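Local atomic coordinates of K Homology domain-containing protein (Aeropyrum pernix, PDB entry 1TUA), a protein that is of unknown function but carries two K homology modules and so may bind RNA. Residues E125-Y130 against R172-I177. Numbering follows the deposited sequence.
Sequences EMTDTY and RIMREI
Met174, on the long C-terminal helix 163-188, lays its side chain against the last turn of helix 118-127, meeting the backbone carbonyl of Met126 and the CA and CG2 of Thr127. Helix 118-127 belongs to the C-terminal K homology domain, a type I KH fold (beta-alpha-alpha-beta-beta-alpha), in which it is the second of the helix pair; just beyond Thr127 the chain leaves helical geometry at Asp128, which has positive phi, and runs into strand 130-133, an edge of the antiparallel sheet. From its root, Met174 points toward this helix end. CB lies 4.0 Å from Met126 O, and CG closes to 3.4 Å from the same oxygen while also nearing the methyl CG2 of Thr127. The side chain bends about CB-CG and again about CG-SD (chi2 -59°, chi3 -52°), which brings the methyl back to the oxygen that CG already touches. SD stands 3.9 Å from Met126 O and 4.0 Å from both CA and CG2 of Thr127, and the side chains of Thr127 and Met174 cross at about a right angle. The contact involves no hydrogen bond and is one of van der Waals packing. An alanine in place of Met174 would probably leave the CG2 methyl of Thr127 and the Met126 carbonyl without their thioether neighbour and open a gap between the two helices. Thr127 OG1 bonds to Ile123 O and accepts a 2.8 Å hydrogen bond from Thr129 OG1, which together should hold CG2 toward the sulfur. Met126 turns its side chain to Leu170 and Glu171, earlier on helix 163-188. At the tip of Met174, the methyl CE rests 3.4 Å from Met126 O, with Thr127 CA beside it at 4.0 Å.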
ATOM      1  N   GLU A 125       9.951   5.681  -8.509  1.00 14.16           N
ATOM      2  CA  GLU A 125      10.927   5.191  -9.480  1.00 15.90           C
ATOM      3  C   GLU A 125      12.200   4.682  -8.819  1.00 15.01           C
ATOM      4  O   GLU A 125      12.761   3.673  -9.242  1.00 15.11           O
ATOM      5  CB  GLU A 125      11.293   6.293 -10.477  1.00 19.09           C
ATOM      6  CG  GLU A 125      10.112   6.879 -11.219  1.00 25.03           C
ATOM      7  CD  GLU A 125      10.517   7.967 -12.198  1.00 29.33           C
ATOM      8  OE1 GLU A 125      11.274   8.882 -11.805  1.00 31.97           O
ATOM      9  OE2 GLU A 125      10.069   7.909 -13.363  1.00 33.62           O
ATOM     10  N   MET A 126      12.656   5.388  -7.785  1.00 14.66           N
ATOM     11  CA  MET A 126      13.874   5.002  -7.085  1.00 13.43           C
ATOM     12  C   MET A 126      13.710   3.706  -6.292  1.00 14.04           C
ATOM     13  O   MET A 126      14.644   2.915  -6.189  1.00 15.60           O
ATOM     14  CB  MET A 126      14.320   6.126  -6.141  1.00 14.01           C
ATOM     15  CG  MET A 126      14.771   7.408  -6.851  1.00 16.30           C
ATOM     16  SD  MET A 126      15.529   8.644  -5.740  1.00 15.80           S
ATOM     17  CE  MET A 126      16.770   7.714  -5.080  1.00 13.25           C
ATOM     18  N   THR A 127      12.517   3.482  -5.750  1.00 13.69           N
ATOM     19  CA  THR A 127      12.259   2.298  -4.934  1.00 12.44           C
ATOM     20  C   THR A 127      11.436   1.219  -5.623  1.00 13.23           C
ATOM     21  O   THR A 127      11.259   0.133  -5.074  1.00 13.32           O
ATOM     22  CB  THR A 127      11.522   2.682  -3.637  1.00 11.47           C
ATOM     23  OG1 THR A 127      10.261   3.276  -3.968  1.00 11.03           O
ATOM     24  CG2 THR A 127      12.335   3.678  -2.833  1.00 12.68           C
ATOM     25  N   ASP A 128      10.937   1.518  -6.818  1.00 13.07           N
ATOM     26  CA  ASP A 128      10.106   0.578  -7.562  1.00 14.06           C
ATOM     27  C   ASP A 128       8.908   0.161  -6.713  1.00 13.39           C
ATOM     28  O   ASP A 128       8.654  -1.026  -6.510  1.00 13.77           O
ATOM     29  CB  ASP A 128      10.915  -0.654  -7.977  1.00 16.57           C
ATOM     30  CG  ASP A 128      10.134  -1.581  -8.890  1.00 21.09           C
ATOM     31  OD1 ASP A 128       9.378  -1.072  -9.747  1.00 21.55           O
ATOM     32  OD2 ASP A 128      10.282  -2.816  -8.759  1.00 24.73           O
ATOM     33  N   THR A 129       8.186   1.158  -6.208  1.00 11.94           N
ATOM     34  CA  THR A 129       6.990   0.936  -5.396  1.00 11.45           C
ATOM     35  C   THR A 129       5.829   1.772  -5.950  1.00 11.49           C
ATOM     36  O   THR A 129       6.034   2.668  -6.773  1.00 10.75           O
ATOM     37  CB  THR A 129       7.197   1.396  -3.941  1.00 11.74           C
ATOM     38  OG1 THR A 129       7.477   2.803  -3.935  1.00 12.96           O
ATOM     39  CG2 THR A 129       8.346   0.646  -3.286  1.00 12.06           C
ATOM     40  N   TYR A 130       4.612   1.455  -5.513  1.00  9.62           N
ATOM     41  CA  TYR A 130       3.439   2.232  -5.896  1.00  9.80           C
ATOM     42  C   TYR A 130       3.157   3.046  -4.639  1.00  9.13           C
ATOM     43  O   TYR A 130       3.168   2.502  -3.539  1.00  9.14           O
ATOM     44  CB  TYR A 130       2.213   1.354  -6.177  1.00 11.52           C
ATOM     45  CG  TYR A 130       2.247   0.548  -7.459  1.00 14.09           C
ATOM     46  CD1 TYR A 130       3.109   0.882  -8.506  1.00 14.67           C
ATOM     47  CD2 TYR A 130       1.387  -0.532  -7.634  1.00 13.90           C
ATOM     48  CE1 TYR A 130       3.109   0.155  -9.695  1.00 14.99           C
ATOM     49  CE2 TYR A 130       1.379  -1.260  -8.815  1.00 15.35           C
ATOM     50  CZ  TYR A 130       2.239  -0.914  -9.840  1.00 16.68           C
ATOM     51  OH  TYR A 130       2.216  -1.634 -11.015  1.00 19.94           O
ATOM     52  N   ARG A 172      21.387   6.214  -1.546  1.00 23.79           N
ATOM     53  CA  ARG A 172      22.332   5.411  -0.775  1.00 23.80           C
ATOM     54  C   ARG A 172      21.671   4.118  -0.328  1.00 20.79           C
ATOM     55  O   ARG A 172      22.241   3.037  -0.470  1.00 18.37           O
ATOM     56  CB  ARG A 172      22.811   6.182   0.456  1.00 26.86           C
ATOM     57  CG  ARG A 172      23.449   7.517   0.134  1.00 34.79           C
ATOM     58  CD  ARG A 172      24.798   7.358  -0.550  1.00 39.92           C
ATOM     59  NE  ARG A 172      25.276   8.628  -1.094  1.00 45.15           N
ATOM     60  CZ  ARG A 172      25.413   9.747  -0.386  1.00 47.26           C
ATOM     61  NH1 ARG A 172      25.109   9.766   0.908  1.00 47.91           N
ATOM     62  NH2 ARG A 172      25.849  10.853  -0.974  1.00 48.21           N
ATOM     63  N   ILE A 173      20.466   4.242   0.217  1.00 17.61           N
ATOM     64  CA  ILE A 173      19.718   3.089   0.695  1.00 17.91           C
ATOM     65  C   ILE A 173      19.415   2.094  -0.421  1.00 16.38           C
ATOM     66  O   ILE A 173      19.603   0.887  -0.251  1.00 15.45           O
ATOM     67  CB  ILE A 173      18.376   3.525   1.342  1.00 19.29           C
ATOM     68  CG1 ILE A 173      18.646   4.393   2.577  1.00 20.42           C
ATOM     69  CG2 ILE A 173      17.550   2.302   1.709  1.00 18.21           C
ATOM     70  CD1 ILE A 173      19.445   3.705   3.656  1.00 22.78           C
ATOM     71  N   MET A 174      18.947   2.598  -1.562  1.00 15.11           N
ATOM     72  CA  MET A 174      18.595   1.731  -2.685  1.00 15.27           C
ATOM     73  C   MET A 174      19.791   1.120  -3.414  1.00 16.65           C
ATOM     74  O   MET A 174      19.714  -0.014  -3.889  1.00 15.61           O
ATOM     75  CB  MET A 174      17.701   2.483  -3.674  1.00 13.65           C
ATOM     76  CG  MET A 174      16.259   2.663  -3.188  1.00 15.18           C
ATOM     77  SD  MET A 174      15.392   1.097  -2.835  1.00  6.31           S
ATOM     78  CE  MET A 174      15.671   0.228  -4.355  1.00 13.43           C
ATOM     79  N   ARG A 175      20.893   1.858  -3.510  1.00 16.82           N
ATOM     80  CA  ARG A 175      22.068   1.315  -4.173  1.00 18.01           C
ATOM     81  C   ARG A 175      22.586   0.149  -3.316  1.00 19.23           C
ATOM     82  O   ARG A 175      23.051  -0.867  -3.830  1.00 20.50           O
ATOM     83  CB  ARG A 175      23.140   2.402  -4.340  1.00 19.12           C
ATOM     84  CG  ARG A 175      24.308   1.954  -5.212  1.00 21.44           C
ATOM     85  CD  ARG A 175      25.316   3.054  -5.499  1.00 20.55           C
ATOM     86  NE  ARG A 175      26.580   2.447  -5.899  1.00 23.66           N
ATOM     87  CZ  ARG A 175      27.732   3.099  -6.027  1.00 26.08           C
ATOM     88  NH1 ARG A 175      27.796   4.406  -5.794  1.00 24.83           N
ATOM     89  NH2 ARG A 175      28.833   2.432  -6.358  1.00 26.04           N
ATOM     90  N   GLU A 176      22.464   0.291  -2.001  1.00 21.40           N
ATOM     91  CA  GLU A 176      22.896  -0.735  -1.056  1.00 23.56           C
ATOM     92  C   GLU A 176      22.044  -2.003  -1.201  1.00 22.92           C
ATOM     93  O   GLU A 176      22.562  -3.123  -1.208  1.00 23.05           O
ATOM     94  CB  GLU A 176      22.772  -0.187   0.368  1.00 28.61           C
ATOM     95  CG  GLU A 176      23.215  -1.131   1.464  1.00 36.79           C
ATOM     96  CD  GLU A 176      22.707  -0.686   2.832  1.00 43.70           C
ATOM     97  OE1 GLU A 176      22.884   0.509   3.175  1.00 44.75           O
ATOM     98  OE2 GLU A 176      22.131  -1.531   3.563  1.00 46.59           O
ATOM     99  N   ILE A 177      20.732  -1.815  -1.311  1.00 20.57           N
ATOM    100  CA  ILE A 177      19.797  -2.929  -1.457  1.00 19.00           C
ATOM    101  C   ILE A 177      20.047  -3.697  -2.758  1.00 17.96           C
ATOM    102  O   ILE A 177      20.144  -4.929  -2.763  1.00 17.20           O
ATOM    103  CB  ILE A 177      18.330  -2.410  -1.434  1.00 17.65           C
ATOM    104  CG1 ILE A 177      18.008  -1.859  -0.043  1.00 17.54           C
ATOM    105  CG2 ILE A 177      17.357  -3.523  -1.811  1.00 16.44           C
ATOM    106  CD1 ILE A 177      16.686  -1.131   0.040  1.00 17.67           C
TER